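Local coordinates for tube-forming protein in Mycobacterial Envelpe, TiME (Mycolicibacterium smegmatis, PDB 7CU9) that probably forms part of a secretion tube that spans the mycobacterial outer envelope and may carry proteins across it, at residues D60-S65 with V88-D93; A94-Y99 with T155-N160; V22-R27 with A78-K83; M13-V18 with R27-F32; S40-V45 with T113-L118. One frame throughout, in Å; residues are numbered along the deposited sequence.

Contact 1: residues D60-S65 with V88-D93; sequences DPDLAS and VFATVD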
# COMPACT_ATOMS: atom_id res chain seq x y z
N ASP B 60 20.01 3.58 -27.82
CA ASP B 60 19.95 2.76 -29.05
C ASP B 60 19.81 3.69 -30.24
O ASP B 60 19.19 4.74 -30.11
CB ASP B 60 18.74 1.82 -28.99
CG ASP B 60 18.76 0.76 -30.08
OD1 ASP B 60 19.61 -0.15 -29.99
OD2 ASP B 60 17.94 0.86 -31.00
N PRO B 61 20.36 3.34 -31.42
CA PRO B 61 20.14 4.15 -32.61
C PRO B 61 18.65 4.40 -32.90
O PRO B 61 18.35 5.43 -33.45
CB PRO B 61 20.82 3.33 -33.72
CG PRO B 61 21.92 2.62 -32.98
CD PRO B 61 21.29 2.23 -31.66
N ASP B 62 17.77 3.47 -32.50
CA ASP B 62 16.33 3.54 -32.84
C ASP B 62 15.48 4.04 -31.67
O ASP B 62 14.25 4.00 -31.79
CB ASP B 62 15.85 2.19 -33.39
CG ASP B 62 16.37 1.96 -34.79
OD1 ASP B 62 16.29 2.91 -35.61
OD2 ASP B 62 16.87 0.85 -35.06
N LEU B 63 16.09 4.54 -30.59
CA LEU B 63 15.31 5.21 -29.52
C LEU B 63 14.84 6.57 -30.04
O LEU B 63 15.69 7.45 -30.31
CB LEU B 63 16.14 5.36 -28.25
CG LEU B 63 15.38 5.97 -27.07
CD1 LEU B 63 14.27 5.05 -26.59
CD2 LEU B 63 16.34 6.30 -25.93
N ALA B 64 13.53 6.74 -30.21
CA ALA B 64 12.92 7.98 -30.75
C ALA B 64 12.66 8.97 -29.62
O ALA B 64 12.96 10.16 -29.79
CB ALA B 64 11.65 7.65 -31.50
N SER B 65 12.14 8.51 -28.49
CA SER B 65 11.81 9.40 -27.35
C SER B 65 11.87 8.60 -26.05
O SER B 65 11.78 7.36 -26.08
CB SER B 65 10.48 10.06 -27.53
OG SER B 65 9.45 9.09 -27.57
N VAL B 88 10.05 5.08 -26.54
CA VAL B 88 9.41 4.83 -27.86
C VAL B 88 10.53 4.62 -28.87
O VAL B 88 11.42 5.49 -28.97
CB VAL B 88 8.48 5.97 -28.29
CG1 VAL B 88 7.87 5.69 -29.65
CG2 VAL B 88 7.41 6.23 -27.25
N PHE B 89 10.50 3.50 -29.57
CA PHE B 89 11.50 3.13 -30.59
C PHE B 89 10.91 3.32 -31.99
O PHE B 89 9.70 3.29 -32.15
CB PHE B 89 11.98 1.70 -30.35
CG PHE B 89 12.71 1.54 -29.05
CD1 PHE B 89 12.02 1.37 -27.86
CD2 PHE B 89 14.10 1.61 -29.00
CE1 PHE B 89 12.69 1.25 -26.66
CE2 PHE B 89 14.77 1.49 -27.79
CZ PHE B 89 14.07 1.30 -26.63
N ALA B 90 11.78 3.51 -32.98
CA ALA B 90 11.36 3.72 -34.38
C ALA B 90 10.66 2.47 -34.92
O ALA B 90 9.82 2.60 -35.84
CB ALA B 90 12.55 4.08 -35.22
N THR B 91 10.98 1.29 -34.40
CA THR B 91 10.44 -0.00 -34.90
C THR B 91 10.05 -0.91 -33.74
O THR B 91 10.62 -0.77 -32.65
CB THR B 91 11.45 -0.73 -35.79
OG1 THR B 91 12.55 -1.15 -34.99
CG2 THR B 91 11.97 0.13 -36.92
N VAL B 92 9.11 -1.81 -34.00
CA VAL B 92 8.69 -2.84 -33.01
C VAL B 92 9.89 -3.75 -32.71
O VAL B 92 10.07 -4.10 -31.53
CB VAL B 92 7.45 -3.62 -33.47
CG1 VAL B 92 6.24 -2.70 -33.60
CG2 VAL B 92 7.67 -4.39 -34.76
N ASP B 93 10.71 -4.09 -33.71
CA ASP B 93 11.90 -4.95 -33.49
C ASP B 93 12.91 -4.26 -32.56
O ASP B 93 13.53 -4.95 -31.74
CB ASP B 93 12.54 -5.39 -34.80
CG ASP B 93 11.75 -6.45 -35.54
OD1 ASP B 93 10.77 -6.97 -34.97
OD2 ASP B 93 12.13 -6.75 -36.69
O HOH W 1 14.90 -1.66 -36.10

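Contact 2: residues A94-Y99 with T155-N160; sequences AADRAY and TRKREN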
# COMPACT_ATOMS: atom_id res chain seq x y z
N ALA B 94 13.09 -2.94 -32.65
CA ALA B 94 14.03 -2.20 -31.78
C ALA B 94 13.52 -2.25 -30.33
O ALA B 94 14.34 -2.39 -29.41
CB ALA B 94 14.22 -0.78 -32.25
N ALA B 95 12.21 -2.13 -30.12
CA ALA B 95 11.60 -2.27 -28.78
C ALA B 95 11.84 -3.70 -28.27
O ALA B 95 12.15 -3.86 -27.08
CB ALA B 95 10.13 -1.94 -28.83
N ASP B 96 11.73 -4.70 -29.14
CA ASP B 96 11.98 -6.12 -28.75
C ASP B 96 13.44 -6.28 -28.32
O ASP B 96 13.70 -6.96 -27.31
CB ASP B 96 11.62 -7.09 -29.87
CG ASP B 96 11.61 -8.53 -29.38
OD1 ASP B 96 10.90 -8.80 -28.38
OD2 ASP B 96 12.35 -9.35 -29.95
N ARG B 97 14.39 -5.68 -29.04
CA ARG B 97 15.83 -5.79 -28.68
C ARG B 97 16.04 -5.14 -27.31
O ARG B 97 16.80 -5.71 -26.51
CB ARG B 97 16.71 -5.18 -29.77
CG ARG B 97 16.79 -6.04 -31.03
CD ARG B 97 17.86 -5.54 -31.98
NE ARG B 97 17.58 -4.23 -32.55
CZ ARG B 97 16.83 -4.00 -33.62
NH1 ARG B 97 16.22 -4.99 -34.26
NH2 ARG B 97 16.68 -2.76 -34.06
N ALA B 98 15.41 -4.00 -27.04
CA ALA B 98 15.53 -3.31 -25.74
C ALA B 98 14.95 -4.20 -24.63
O ALA B 98 15.60 -4.34 -23.57
CB ALA B 98 14.87 -1.96 -25.78
N TYR B 99 13.79 -4.81 -24.87
CA TYR B 99 13.17 -5.77 -23.93
C TYR B 99 14.18 -6.89 -23.62
O TYR B 99 14.36 -7.25 -22.45
CB TYR B 99 11.86 -6.33 -24.50
CG TYR B 99 11.23 -7.37 -23.62
CD1 TYR B 99 10.60 -7.00 -22.44
CD2 TYR B 99 11.30 -8.71 -23.94
CE1 TYR B 99 10.04 -7.94 -21.60
CE2 TYR B 99 10.74 -9.67 -23.11
CZ TYR B 99 10.11 -9.28 -21.94
OH TYR B 99 9.56 -10.24 -21.12
N THR B 155 8.36 -4.91 -16.50
CA THR B 155 8.90 -4.45 -17.80
C THR B 155 7.96 -4.98 -18.88
O THR B 155 7.71 -6.20 -18.90
CB THR B 155 10.33 -4.95 -18.02
OG1 THR B 155 11.12 -4.35 -17.00
CG2 THR B 155 10.87 -4.62 -19.39
N ARG B 156 7.45 -4.10 -19.73
CA ARG B 156 6.42 -4.50 -20.71
C ARG B 156 6.78 -3.93 -22.07
O ARG B 156 7.04 -2.72 -22.17
CB ARG B 156 5.05 -4.07 -20.24
CG ARG B 156 4.74 -4.66 -18.87
CD ARG B 156 3.34 -4.32 -18.46
NE ARG B 156 3.12 -4.81 -17.12
CZ ARG B 156 1.93 -4.82 -16.54
NH1 ARG B 156 0.89 -4.34 -17.19
NH2 ARG B 156 1.81 -5.29 -15.31
N LYS B 157 6.79 -4.80 -23.06
CA LYS B 157 7.04 -4.45 -24.48
C LYS B 157 5.67 -4.41 -25.16
O LYS B 157 4.95 -5.42 -25.10
CB LYS B 157 8.01 -5.48 -25.06
CG LYS B 157 8.60 -5.12 -26.41
CD LYS B 157 7.60 -5.22 -27.52
CE LYS B 157 8.23 -5.63 -28.83
NZ LYS B 157 7.20 -5.69 -29.88
N ARG B 158 5.31 -3.27 -25.73
CA ARG B 158 4.00 -3.06 -26.38
C ARG B 158 4.27 -2.37 -27.71
O ARG B 158 4.67 -1.20 -27.69
CB ARG B 158 3.07 -2.25 -25.47
CG ARG B 158 2.78 -2.89 -24.12
CD ARG B 158 1.92 -4.13 -24.28
NE ARG B 158 1.51 -4.70 -23.01
CZ ARG B 158 2.15 -5.67 -22.35
NH1 ARG B 158 3.26 -6.21 -22.81
NH2 ARG B 158 1.64 -6.10 -21.20
N GLU B 159 4.10 -3.09 -28.83
CA GLU B 159 4.43 -2.58 -30.18
C GLU B 159 5.88 -2.06 -30.14
O GLU B 159 6.80 -2.86 -29.90
CB GLU B 159 3.41 -1.52 -30.61
CG GLU B 159 2.02 -2.07 -30.89
CD GLU B 159 1.82 -2.58 -32.31
OE1 GLU B 159 2.82 -2.83 -33.00
OE2 GLU B 159 0.64 -2.73 -32.72
N ASN B 160 6.08 -0.76 -30.35
CA ASN B 160 7.41 -0.12 -30.43
C ASN B 160 7.77 0.58 -29.12
O ASN B 160 8.69 1.41 -29.12
CB ASN B 160 7.45 0.88 -31.58
CG ASN B 160 6.46 2.01 -31.40
OD1 ASN B 160 5.39 1.83 -30.82
ND2 ASN B 160 6.80 3.19 -31.91

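Contact 3: residues V22-R27 with A78-K83; sequences VGAPIR and ATHLVK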
# COMPACT_ATOMS: atom_id res chain seq x y z
N VAL B 22 -1.21 3.99 -5.52
CA VAL B 22 -0.58 3.27 -4.36
C VAL B 22 -1.45 3.42 -3.11
O VAL B 22 -1.25 2.61 -2.18
CB VAL B 22 0.87 3.71 -4.10
CG1 VAL B 22 1.76 3.46 -5.30
CG2 VAL B 22 0.99 5.15 -3.62
N GLY B 23 -2.36 4.39 -3.08
CA GLY B 23 -3.22 4.66 -1.91
C GLY B 23 -2.43 5.20 -0.73
O GLY B 23 -2.61 4.70 0.40
N ALA B 24 -1.56 6.18 -0.99
CA ALA B 24 -0.74 6.86 0.04
C ALA B 24 -0.30 8.21 -0.49
O ALA B 24 -0.25 8.42 -1.71
CB ALA B 24 0.44 6.00 0.43
N PRO B 25 0.04 9.18 0.39
CA PRO B 25 0.54 10.48 -0.05
C PRO B 25 1.84 10.33 -0.85
O PRO B 25 2.71 9.58 -0.45
CB PRO B 25 0.76 11.25 1.26
CG PRO B 25 -0.15 10.55 2.25
CD PRO B 25 -0.08 9.09 1.86
N ILE B 26 1.92 11.03 -1.98
CA ILE B 26 3.13 11.13 -2.83
C ILE B 26 3.31 12.61 -3.16
O ILE B 26 2.66 13.08 -4.10
CB ILE B 26 2.99 10.26 -4.10
CG1 ILE B 26 2.67 8.80 -3.79
CG2 ILE B 26 4.23 10.39 -4.97
CD1 ILE B 26 3.81 8.01 -3.19
N ARG B 27 4.12 13.33 -2.37
CA ARG B 27 4.19 14.81 -2.41
C ARG B 27 5.43 15.27 -3.18
O ARG B 27 5.51 16.48 -3.46
CB ARG B 27 4.17 15.37 -0.99
CG ARG B 27 2.89 15.07 -0.23
CD ARG B 27 2.79 15.84 1.08
NE ARG B 27 2.07 15.06 2.08
CZ ARG B 27 0.75 15.02 2.22
NH1 ARG B 27 -0.04 15.71 1.42
NH2 ARG B 27 0.22 14.27 3.17
N ALA B 78 11.23 8.22 1.51
CA ALA B 78 10.97 7.23 0.44
C ALA B 78 10.11 6.07 0.97
O ALA B 78 10.19 4.97 0.39
CB ALA B 78 12.28 6.74 -0.13
N THR B 79 9.29 6.30 2.00
CA THR B 79 8.42 5.24 2.58
C THR B 79 7.69 4.53 1.43
O THR B 79 7.70 3.28 1.39
CB THR B 79 7.44 5.83 3.61
OG1 THR B 79 8.20 6.33 4.72
CG2 THR B 79 6.44 4.81 4.10
N HIS B 80 7.07 5.31 0.54
CA HIS B 80 6.64 4.87 -0.81
C HIS B 80 7.58 5.53 -1.81
O HIS B 80 7.79 6.76 -1.70
CB HIS B 80 5.16 5.18 -1.07
CG HIS B 80 4.20 4.39 -0.23
ND1 HIS B 80 3.66 3.20 -0.66
CD2 HIS B 80 3.68 4.63 0.99
CE1 HIS B 80 2.84 2.73 0.27
NE2 HIS B 80 2.84 3.59 1.29
N LEU B 81 8.19 4.74 -2.70
CA LEU B 81 8.96 5.26 -3.86
C LEU B 81 8.44 4.56 -5.11
O LEU B 81 8.27 3.32 -5.09
CB LEU B 81 10.47 5.03 -3.68
CG LEU B 81 11.33 5.57 -4.82
CD1 LEU B 81 12.69 6.04 -4.32
CD2 LEU B 81 11.51 4.53 -5.92
N VAL B 82 8.18 5.34 -6.15
CA VAL B 82 7.60 4.84 -7.42
C VAL B 82 8.43 5.42 -8.56
O VAL B 82 8.65 6.64 -8.59
CB VAL B 82 6.11 5.22 -7.55
CG1 VAL B 82 5.53 4.78 -8.88
CG2 VAL B 82 5.31 4.65 -6.39
N LYS B 83 8.86 4.56 -9.48
CA LYS B 83 9.65 5.01 -10.65
C LYS B 83 8.97 4.50 -11.92
O LYS B 83 8.38 3.40 -11.91
CB LYS B 83 11.10 4.55 -10.51
CG LYS B 83 12.08 5.20 -11.47
CD LYS B 83 13.50 4.88 -11.11
CE LYS B 83 14.52 5.48 -12.04
NZ LYS B 83 15.89 5.31 -11.51

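Contact 4: residues M13-V18 with R27-F32; sequences MPKGSV and RWESEF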
# COMPACT_ATOMS: atom_id res chain seq x y z
N MET B 13 2.92 8.92 -15.35
CA MET B 13 1.88 9.36 -14.40
C MET B 13 2.49 10.35 -13.41
O MET B 13 3.55 10.09 -12.84
CB MET B 13 1.28 8.17 -13.64
CG MET B 13 0.55 7.18 -14.52
SD MET B 13 -0.83 7.91 -15.44
CE MET B 13 -0.08 8.16 -17.05
N PRO B 14 1.86 11.53 -13.21
CA PRO B 14 2.35 12.50 -12.23
C PRO B 14 2.08 12.04 -10.79
O PRO B 14 1.32 11.10 -10.61
CB PRO B 14 1.57 13.77 -12.60
CG PRO B 14 0.26 13.24 -13.13
CD PRO B 14 0.63 11.98 -13.88
N LYS B 15 2.70 12.71 -9.82
CA LYS B 15 2.66 12.28 -8.39
C LYS B 15 1.21 12.14 -7.91
O LYS B 15 0.95 11.20 -7.13
CB LYS B 15 3.48 13.23 -7.51
CG LYS B 15 3.09 14.70 -7.54
CD LYS B 15 3.94 15.53 -6.60
CE LYS B 15 3.57 16.99 -6.59
NZ LYS B 15 4.62 17.79 -5.90
N GLY B 16 0.29 13.02 -8.33
CA GLY B 16 -1.13 12.93 -7.96
C GLY B 16 -1.75 11.60 -8.36
O GLY B 16 -2.45 10.98 -7.54
N SER B 17 -1.50 11.16 -9.59
CA SER B 17 -1.99 9.88 -10.14
C SER B 17 -1.30 8.72 -9.41
O SER B 17 -1.98 7.75 -9.08
CB SER B 17 -1.77 9.82 -11.62
OG SER B 17 -2.57 10.80 -12.27
N VAL B 18 0.01 8.82 -9.17
CA VAL B 18 0.78 7.78 -8.44
C VAL B 18 0.17 7.62 -7.04
O VAL B 18 -0.05 6.47 -6.62
CB VAL B 18 2.28 8.09 -8.39
CG1 VAL B 18 3.02 7.12 -7.48
CG2 VAL B 18 2.90 8.09 -9.78
N ARG B 27 4.12 13.33 -2.37
CA ARG B 27 4.19 14.81 -2.41
C ARG B 27 5.43 15.27 -3.18
O ARG B 27 5.51 16.48 -3.46
CB ARG B 27 4.17 15.37 -0.99
CG ARG B 27 2.89 15.07 -0.23
CD ARG B 27 2.79 15.84 1.08
NE ARG B 27 2.07 15.06 2.08
CZ ARG B 27 0.75 15.02 2.22
NH1 ARG B 27 -0.04 15.71 1.42
NH2 ARG B 27 0.22 14.27 3.17
N TRP B 28 6.34 14.36 -3.53
CA TRP B 28 7.63 14.70 -4.19
C TRP B 28 7.76 13.93 -5.51
O TRP B 28 7.44 12.73 -5.52
CB TRP B 28 8.82 14.42 -3.27
CG TRP B 28 10.13 14.85 -3.85
CD1 TRP B 28 10.73 16.07 -3.73
CD2 TRP B 28 11.01 14.06 -4.67
NE1 TRP B 28 11.92 16.09 -4.40
CE2 TRP B 28 12.12 14.87 -4.99
CE3 TRP B 28 10.97 12.74 -5.16
CZ2 TRP B 28 13.18 14.40 -5.78
CZ3 TRP B 28 12.02 12.29 -5.93
CH2 TRP B 28 13.10 13.11 -6.24
N GLU B 29 8.24 14.59 -6.56
CA GLU B 29 8.63 13.88 -7.80
C GLU B 29 9.72 14.66 -8.54
O GLU B 29 9.82 15.89 -8.38
CB GLU B 29 7.41 13.58 -8.66
CG GLU B 29 7.01 14.65 -9.65
CD GLU B 29 5.95 14.14 -10.61
OE1 GLU B 29 4.82 14.65 -10.56
OE2 GLU B 29 6.25 13.20 -11.40
N SER B 30 10.50 13.92 -9.32
CA SER B 30 11.57 14.43 -10.21
C SER B 30 11.44 13.73 -11.56
O SER B 30 11.57 12.50 -11.59
CB SER B 30 12.92 14.21 -9.59
OG SER B 30 13.94 14.70 -10.45
N GLU B 31 11.17 14.49 -12.62
CA GLU B 31 11.04 13.96 -14.00
C GLU B 31 12.43 13.90 -14.63
O GLU B 31 13.29 14.71 -14.24
CB GLU B 31 10.11 14.85 -14.82
CG GLU B 31 8.68 14.86 -14.31
CD GLU B 31 7.74 15.76 -15.10
OE1 GLU B 31 8.19 16.37 -16.10
OE2 GLU B 31 6.56 15.85 -14.71
N PHE B 32 12.65 12.97 -15.55
CA PHE B 32 13.90 12.87 -16.34
C PHE B 32 13.56 12.55 -17.80
O PHE B 32 12.49 11.98 -18.08
CB PHE B 32 14.88 11.86 -15.71
CG PHE B 32 14.32 10.49 -15.42
CD1 PHE B 32 13.68 10.22 -14.22
CD2 PHE B 32 14.51 9.45 -16.31
CE1 PHE B 32 13.20 8.95 -13.95
CE2 PHE B 32 14.01 8.18 -16.05
CZ PHE B 32 13.37 7.93 -14.86
O HOH W 2 5.49 10.51 -10.77
O HOH W 3 7.74 17.64 -6.38

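Contact 5: residues S40-V45 with T113-L118; sequences SVDNPV and TTAMHL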
# COMPACT_ATOMS: atom_id res chain seq x y z
N SER B 40 26.41 1.12 -9.18
CA SER B 40 27.03 -0.14 -9.67
C SER B 40 26.56 -1.28 -8.76
O SER B 40 26.18 -1.01 -7.61
CB SER B 40 28.53 -0.05 -9.70
OG SER B 40 29.05 0.11 -8.39
N VAL B 41 26.55 -2.50 -9.29
CA VAL B 41 26.19 -3.73 -8.54
C VAL B 41 27.42 -4.65 -8.57
O VAL B 41 28.12 -4.68 -9.59
CB VAL B 41 24.93 -4.38 -9.13
CG1 VAL B 41 25.09 -4.80 -10.58
CG2 VAL B 41 24.45 -5.54 -8.29
N ASP B 42 27.68 -5.38 -7.48
CA ASP B 42 28.84 -6.31 -7.40
C ASP B 42 28.64 -7.45 -8.40
O ASP B 42 29.61 -7.81 -9.09
CB ASP B 42 29.03 -6.87 -5.99
CG ASP B 42 29.60 -5.87 -5.00
OD1 ASP B 42 30.14 -4.83 -5.45
OD2 ASP B 42 29.51 -6.14 -3.79
N ASN B 43 27.43 -8.01 -8.47
CA ASN B 43 27.11 -9.14 -9.37
C ASN B 43 26.51 -8.59 -10.66
O ASN B 43 25.37 -8.13 -10.66
CB ASN B 43 26.18 -10.15 -8.70
CG ASN B 43 26.01 -11.41 -9.52
OD1 ASN B 43 26.33 -11.42 -10.71
ND2 ASN B 43 25.51 -12.47 -8.91
N PRO B 44 27.24 -8.63 -11.79
CA PRO B 44 26.81 -7.93 -13.01
C PRO B 44 25.51 -8.45 -13.62
O PRO B 44 24.85 -7.69 -14.31
CB PRO B 44 27.98 -8.14 -13.99
CG PRO B 44 28.68 -9.37 -13.48
CD PRO B 44 28.52 -9.33 -11.98
N VAL B 45 25.13 -9.71 -13.36
CA VAL B 45 23.89 -10.30 -13.94
C VAL B 45 22.66 -9.63 -13.32
O VAL B 45 21.57 -9.79 -13.88
CB VAL B 45 23.81 -11.83 -13.79
CG1 VAL B 45 24.98 -12.51 -14.49
CG2 VAL B 45 23.68 -12.27 -12.34
N THR B 113 21.78 -12.38 -3.83
CA THR B 113 21.91 -11.17 -2.99
C THR B 113 23.20 -10.47 -3.42
O THR B 113 24.22 -11.17 -3.57
CB THR B 113 21.90 -11.52 -1.50
OG1 THR B 113 20.66 -12.17 -1.22
CG2 THR B 113 22.05 -10.31 -0.61
N THR B 114 23.15 -9.16 -3.63
CA THR B 114 24.34 -8.40 -4.09
C THR B 114 24.27 -6.97 -3.55
O THR B 114 23.17 -6.50 -3.22
CB THR B 114 24.48 -8.47 -5.61
OG1 THR B 114 25.79 -8.00 -5.95
CG2 THR B 114 23.44 -7.65 -6.34
N ALA B 115 25.43 -6.32 -3.47
CA ALA B 115 25.57 -4.94 -2.98
C ALA B 115 25.39 -3.97 -4.15
O ALA B 115 25.92 -4.23 -5.25
CB ALA B 115 26.91 -4.75 -2.31
N MET B 116 24.59 -2.93 -3.91
CA MET B 116 24.43 -1.76 -4.82
C MET B 116 25.23 -0.60 -4.24
O MET B 116 24.97 -0.23 -3.08
CB MET B 116 22.96 -1.34 -4.97
CG MET B 116 22.16 -2.20 -5.92
SD MET B 116 20.46 -1.60 -6.10
CE MET B 116 20.68 -0.23 -7.24
N HIS B 117 26.18 -0.08 -5.01
CA HIS B 117 26.99 1.11 -4.64
C HIS B 117 26.36 2.34 -5.31
O HIS B 117 26.43 2.42 -6.55
CB HIS B 117 28.46 0.90 -5.03
CG HIS B 117 29.00 -0.38 -4.51
ND1 HIS B 117 29.36 -0.55 -3.18
CD2 HIS B 117 29.21 -1.57 -5.11
CE1 HIS B 117 29.78 -1.78 -3.00
NE2 HIS B 117 29.71 -2.43 -4.17
N LEU B 118 25.75 3.22 -4.52
CA LEU B 118 24.99 4.40 -5.02
C LEU B 118 25.95 5.57 -5.24
O LEU B 118 26.97 5.64 -4.52
CB LEU B 118 23.88 4.75 -4.03
CG LEU B 118 22.91 3.62 -3.67
CD1 LEU B 118 21.76 4.15 -2.82
CD2 LEU B 118 22.37 2.93 -4.92
O HOH W 4 27.87 -8.10 -2.98
O HOH W 5 25.35 -12.41 -5.85

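Contact 1: residues D60-S65 with V88-D93
Val88 O takes backbone hydrogen bonds from both Ala64 N, at 2.7 Å, and Ser65 N, at 3.1 Å. Two consecutive residues facing one partner make a classic beta bulge. On the Ser65 side of it Val88 N donates back to Ser65 O at 2.9 Å; on the other side Ala90 N donates to Asp62 O at 2.8 Å, an oxygen that Phe89 CA also approaches through a CA-H...O contact.

The apolar part centres on Phe89. Leu63 holds CG anti to its backbone N (chi1 -177°), and CD1 comes over one face of the Phe89 ring, 3.9 Å from the ring centroid and displaced toward the rim, a CH-pi contact. Asp60 CB meets the same ring at its edge. On the other face of the sheet, Ser65 OG lies against Val88 CB while bonding to Pro5 O.

Polar side chains shape the approach to the strand. Asp60 OD2 accepts from Asp62 N at 3.0 Å, an Asx turn within a type I turn, and a water bonded to Thr91 OG1 makes a weak bond to Asp62 OD2.

This chemistry implies a hairpin end whose pairing rests on main-chain groups: the bulge gives one carbonyl two donors, and the Phe89 ring, with Leu63 over one face, also packs on Ala94, Ala95 and Ala98 of helix 92-103.

Contact 2: residues A94-Y99 with T155-N160
Lys157 and Tyr99 form the close-packed centre where helix 92-103 runs almost antiparallel to strand 150-158, the short segments' axes approaching to 8.6 Å. Tyr99 CB sits 4.0 Å from Lys157 CG, and the two side chains cross at about a right angle. Tyr99 has its ring anti to the backbone N (chi1 177°), which carries CD1 along the strand to Thr155 CG2 at 3.9 Å; the hydroxyl beyond it bonds to Gly134 O. One helical turn earlier, Ala95 CB presses on the backbone just past the end of the strand, 3.5 Å from Asn160 C and 3.6 Å from Glu159 O.

Toward Asp96 lies the outer side of the contact, where Asp96 and Lys157 are partly exposed and their charged ends do not meet. The Lys157 chain bends at chi2 (-71°) and chi3, laying CE 3.6 Å from Asp96 N, yet Asp96 OD1 stays 5.1 Å from Lys157 NZ. The ammonium turns back to its own segment and donates to Glu159 O in the carbonyl plane, on a lone pair.

Chemically, these two segments are joined by van der Waals packing and no direct polar bond, the lysine serving the interface through its methylenes and spending its charged end on the turn after the strand.

Contact 3: residues V22-R27 with A78-K83
Torsions at His80 and Ile26 bring the central groups of this contact together. His80 carries CG anti to its carbonyl carbon (chi1 -68°), with the ring plane about square to the CA-CB-CG plane (chi2 -93°), which turns one face toward Ala24. In Ile26 the second torsion, -71°, folds the longer branch back and brings CD1 to 3.8 Å from His80 CB; the two side chains cross at about a right angle.

Ala24 supplies the group over the ring. Its CB lies 3.8 Å from the His80 imidazole centroid, a CH-pi contact displaced toward the rim, where NE2 at 3.5 Å and CD2 are the ring atoms it meets most closely. Val22 joins from a neighbouring position: CG2 approaches the imidazole obliquely, whereas CG1 turns to the strand and meets Val82 CG2 at 3.9 Å. The two valine side chains run alongside each other, pointing opposite ways. The contact is therefore made of aliphatic carbon and one aromatic face, without a polar bond between the segments. A glycerol, probably from the crystallisation liquor, lies about 4 Å from the His80 side chain.

Gly23, with positive phi, ends helix 15-22 and turns the chain into the loop bearing Ala24 and Ile26. That loop covers His80 and Val82, and His80 N is bonded to Thr73 OG1. Val18 of the helix packs on both Ile26 and Val82, and Ala71 of strand 63-72 also touches Ile26. Pro25 packs on Thr33 of the second subunit, while strand 77-89 lies between strands 63-72 and 161-169.

Contact 4: residues M13-V18 with R27-F32
Arg27 O receives the shortest polar bond between these segments, 2.9 Å from Lys15 NZ. The ammonium comes from above the carbonyl plane, 53° out of it. It reaches that far because the lysine chain is extended beyond CG, and its methylenes run past the start of the strand, with Lys15 CD lying 3.6 Å from Arg27 O. NZ also donates to a water at 3.2 Å, which accepts in turn from Glu29 N; the lysine thus grips the strand's backbone both directly and through solvent.

Glu29 answers from the strand. Its OE1 accepts from Lys15 N at 3.0 Å, again from above the flat group, here the carboxylate plane. A chi1 of 89° sets CG of Glu29 between the backbone N and the carbonyl carbon, and the extended chain carries OE1 to the helix start. It crosses the lysine side chain at a slant, Glu29 OE1 lying 3.5 Å from Lys15 CG and 3.7 Å from Pro14 CA. The two opposite charges do not pair: Lys15 NZ and Glu29 OE1 are 5.6 Å apart. A carboxylate at the first amide would probably be favoured by the helix dipole.

Pro14 occupies the N-cap position, and the acceptor for Lys15 N comes from the next strand along the chain. The arrangement is a helix N-terminus packed on strand 28-32, an outermost strand, within this chain, of the antiparallel sheet of the PknH-like extracellular domain.

Contact 5: residues S40-V45 with T113-L118
His117 and Ser40 exchange two backbone hydrogen bonds, as an antiparallel hydrogen-bonded pair does: Ser40 N donates to His117 O at 2.9 Å and His117 N to Ser40 O at 2.8 Å. Farther along, Asp42 N donates to Ala115 O at 3.1 Å. The pairing then passes to a side chain, for Asn43 N is satisfied by Thr114 OG1 at 3.0 Å. Thr114 has that oxygen anti to its backbone N (chi1 -166°), directed at the departing chain.

Side-chain polar groups are also matched. His117 NE2 donates to Asp42 OD1 at 2.8 Å, the oxygen lying in the ring plane and accepting the hydrogen bond on its syn side, 35° out of the carboxylate plane. Ring and carboxylate planes are turned 46° from each other. Asp42 OD2 accepts from a water 2.7 Å away that itself accepts from Ala115 N. A second water accepts from Asn43 ND2 and donates to Thr113 O, bridging the segments beyond the last direct bond.

Val41 and Met116 form the intervening non-hydrogen-bonded pair, their side chains on the face covered by helix 47-50. The whole is an antiparallel sheet edge: strand 39-41, outermost within this chain, lies beside strand 113-118, a few residues ahead of Cys46, which is disulfide-bonded to Cys109.

In the fold
All five contacts involve one antiparallel sheet, whose outermost strands within the chain are 28-32 and 39-41. Contacts 1 and 2 are neighbours, their centres about 9 Å apart, sharing helix 92-103 and meeting where Phe89 packs on Ala98 and pairs with Asn160. Contacts 3 and 4, with centres also about 9 Å apart, share Arg27 and touch through Val18 and Val82. Contact 3 lies across the chain's centre from contact 1, their centres about 30 Å apart, although both use strand 77-89. Contact 5 is remote, its centre about 25 to 28 Å from the others. A magnesium ion lies about 4 Å from the Glu159 side chain and about 13 Å from that of Val88.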